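Putative beta-glucosidase (Bifidobacterium adolescentis, PDB 5WAB) is a family 3 glycoside hydrolase with beta-glucosidase activity, and probably also cleaves terminal alpha-L-arabinopyranosyl units from ginsenoside Rb2. Local coordinates at residues 308-311 / 312-315; 360-363 / 364-368. One frame throughout, in Å; residues are numbered along the deposited sequence.

Interaction 1: 308-311 / 312-315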
# COMPACT_ATOMS: atom_id res chain seq x y z
N ALA A 308 -3.32 15.02 8.95
CA ALA A 308 -2.26 14.94 7.96
C ALA A 308 -0.89 15.21 8.58
O ALA A 308 0.11 14.64 8.14
CB ALA A 308 -2.52 15.93 6.82
N HIS A 309 -0.83 16.08 9.59
CA HIS A 309 0.42 16.32 10.29
C HIS A 309 0.91 15.06 10.98
O HIS A 309 2.08 14.68 10.85
CB HIS A 309 0.24 17.47 11.29
CG HIS A 309 1.51 17.92 11.95
ND1 HIS A 309 2.75 17.45 11.58
CD2 HIS A 309 1.73 18.80 12.95
CE1 HIS A 309 3.68 18.02 12.33
NE2 HIS A 309 3.08 18.84 13.17
N GLN A 310 0.02 14.39 11.72
CA GLN A 310 0.41 13.16 12.39
C GLN A 310 0.68 12.04 11.39
O GLN A 310 1.63 11.27 11.55
CB GLN A 310 -0.66 12.73 13.40
CG GLN A 310 -0.28 11.47 14.18
CD GLN A 310 1.00 11.62 15.01
OE1 GLN A 310 1.34 12.72 15.45
NE2 GLN A 310 1.72 10.52 15.20
N ALA A 311 -0.15 11.94 10.35
CA ALA A 311 0.10 10.95 9.30
C ALA A 311 1.43 11.20 8.61
O ALA A 311 2.11 10.25 8.19
CB ALA A 311 -1.05 10.96 8.29
N ALA A 312 1.81 12.47 8.44
CA ALA A 312 3.09 12.78 7.81
C ALA A 312 4.26 12.39 8.70
O ALA A 312 5.28 11.90 8.21
CB ALA A 312 3.16 14.26 7.43
N ILE A 313 4.13 12.62 10.01
CA ILE A 313 5.20 12.27 10.95
C ILE A 313 5.52 10.78 10.85
O ILE A 313 6.69 10.38 10.80
CB ILE A 313 4.81 12.67 12.38
CG1 ILE A 313 4.79 14.19 12.52
CG2 ILE A 313 5.74 12.03 13.38
CD1 ILE A 313 4.49 14.67 13.92
N GLU A 314 4.49 9.94 10.83
CA GLU A 314 4.68 8.50 10.82
C GLU A 314 4.92 7.92 9.42
O GLU A 314 4.91 6.70 9.26
CB GLU A 314 3.50 7.82 11.50
CG GLU A 314 3.33 8.30 12.92
CD GLU A 314 2.46 7.39 13.75
OE1 GLU A 314 2.42 6.17 13.49
OE2 GLU A 314 1.80 7.91 14.67
N SER A 315 5.16 8.77 8.43
CA SER A 315 5.49 8.30 7.09
C SER A 315 6.99 8.30 6.82
O SER A 315 7.40 7.92 5.72
CB SER A 315 4.78 9.15 6.05
OG SER A 315 3.37 8.97 6.13

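Interaction 2: 360-363 / 364-368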
# COMPACT_ATOMS: atom_id res chain seq x y z
N THR A 360 2.85 24.27 3.83
CA THR A 360 3.99 25.08 4.25
C THR A 360 5.26 24.27 4.06
O THR A 360 5.40 23.19 4.64
CB THR A 360 3.84 25.55 5.70
OG1 THR A 360 2.67 26.35 5.84
CG2 THR A 360 5.06 26.36 6.13
N SER A 361 6.19 24.81 3.28
CA SER A 361 7.42 24.09 2.99
C SER A 361 8.28 23.98 4.25
O SER A 361 7.99 24.56 5.30
CB SER A 361 8.19 24.80 1.88
OG SER A 361 8.67 26.06 2.34
N PHE A 362 9.36 23.21 4.12
CA PHE A 362 10.28 23.06 5.24
C PHE A 362 10.96 24.38 5.57
O PHE A 362 11.17 24.70 6.74
CB PHE A 362 11.32 21.98 4.92
CG PHE A 362 12.22 21.65 6.08
CD1 PHE A 362 11.75 20.92 7.16
CD2 PHE A 362 13.55 22.06 6.08
CE1 PHE A 362 12.57 20.61 8.22
CE2 PHE A 362 14.38 21.76 7.15
CZ PHE A 362 13.89 21.03 8.22
N LEU A 363 11.30 25.16 4.54
CA LEU A 363 11.92 26.46 4.76
C LEU A 363 10.98 27.41 5.50
O LEU A 363 11.36 28.01 6.52
CB LEU A 363 12.35 27.08 3.42
CG LEU A 363 13.62 26.52 2.77
CD1 LEU A 363 13.98 27.35 1.55
CD2 LEU A 363 14.78 26.48 3.76
N ASP A 364 9.76 27.56 5.00
CA ASP A 364 8.79 28.41 5.68
C ASP A 364 8.46 27.89 7.07
O ASP A 364 8.08 28.66 7.95
CB ASP A 364 7.53 28.56 4.84
CG ASP A 364 7.77 29.34 3.57
OD1 ASP A 364 8.77 30.07 3.51
OD2 ASP A 364 6.95 29.22 2.63
N THR A 365 8.60 26.58 7.29
CA THR A 365 8.35 26.04 8.63
C THR A 365 9.44 26.49 9.60
O THR A 365 9.14 26.95 10.70
CB THR A 365 8.25 24.52 8.59
OG1 THR A 365 7.15 24.12 7.77
CG2 THR A 365 8.03 23.97 9.99
N LEU A 366 10.70 26.38 9.19
CA LEU A 366 11.78 26.85 10.05
C LEU A 366 11.72 28.35 10.25
O LEU A 366 11.99 28.85 11.35
CB LEU A 366 13.13 26.44 9.48
CG LEU A 366 13.39 24.93 9.43
CD1 LEU A 366 14.85 24.67 9.13
CD2 LEU A 366 12.95 24.25 10.72
N ALA A 367 11.36 29.10 9.20
CA ALA A 367 11.23 30.55 9.32
C ALA A 367 10.14 30.92 10.33
O ALA A 367 10.36 31.75 11.22
CB ALA A 367 10.94 31.16 7.96
N ALA A 368 8.96 30.31 10.20
CA ALA A 368 7.87 30.60 11.12
C ALA A 368 8.15 30.14 12.54
O ALA A 368 7.45 30.57 13.47
CB ALA A 368 6.57 29.96 10.61
O HOH W 1 5.74 27.13 2.25

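Interaction 1: 308-311 / 312-315
Q310, in the last turn of helix 301-313, and E314, the first residue beyond it, lie one turn apart and are brought together by their torsions. Q310 holds CG anti to its backbone nitrogen (chi1 -178°) and then bends at chi2, whereas E314 sets CG beside its own nitrogen, anti to the carbonyl carbon (chi1 -59°), and runs on extended. The two chains thus converge, and Q310 NE2 donates to E314 OE2 at 2.7 Å. The acceptor lies in the plane of the amide, yet the carboxylate is turned by 81° against that plane and receives the bond on its anti lone pair, away from OE1. The other oxygen is occupied as well: OE1 forms a salt bridge with K607, so that each oxygen of the buried carboxylate has a partner, and the lysine would be expected to stabilise its negative charge. Were Q310 shortened to an alanine, E314 OE2 would probably lose this donor and the carboxylate would be freer to turn about its bond to CG. On another side of the helix H309 and I313 are paired, the ring's CE1 standing 3.8 Å from the methyl CD1 of I313, which approaches obliquely. Backbone bonds run beneath both pairs, I313 N to H309 O at 3.0 Å and E314 N to Q310 O at 3.2 Å. One residue further on, S315 OG donates to A311 O at 2.7 Å, so a hydroxyl serves a carbonyl of the last turn as the chain leaves helical geometry. The arrangement is that of a helix C-terminus with side-chain pairs spaced four residues apart, here ending helix 301-313 just before strand 317-321, an edge of the six-stranded mixed sheet.

Interaction 2: 360-363 / 364-368
F362 and L366 face each other across the first turn of helix 362-368, whose N-terminus is capped by S361. L366 lies over one face of the phenyl ring in a CH-pi contact, its CG 4.3 Å from the ring centroid and 20° off the normal, displaced toward the rim, while CD1 comes within 3.6 Å of F362 CE2. F362 also meets the ring of F407 and touches L480 and I484 of helix 476-484. At the cap itself S361 OG sits between its backbone nitrogen and carbonyl carbon (chi1 68°), which places it to accept D364 N at 3.2 Å in an almost straight bond (173°). The D364 carboxylate leans back toward the same end. A water appears to link its OD2 to S361 N, a mediated counterpart of the second capping-box bond, though the water lies doubtfully close to OD2. The T360 side chain crosses that of D364 obliquely, its methyl CG2 3.6 Å from D364 CB. Two donors of T365 then converge on one carbonyl: the amide N at 2.9 Å and OG1 at 2.6 Å reach S361 O from opposite faces of its plane.

In the fold
The two contacts treat opposite ends of two helices, and their chemistry follows. Interaction 1, buried, its centre about 16 Å from that of the chain, closes a helix and ties an acid to neighbouring elements, with K607 reaching it from strand 601-610. Interaction 2, its centre about 29 Å from the same point and only partly buried, opens a helix with a capping serine and an exposed aspartate, keeping its aromatic side for the interior. They do not touch, their nearest atoms being about 8 Å apart, but helix 476-484 serves both: H309 and T365 each rest on P478. Strands 317-321 and 373-376, which follow the respective helices, form the two outer edges of one mixed sheet.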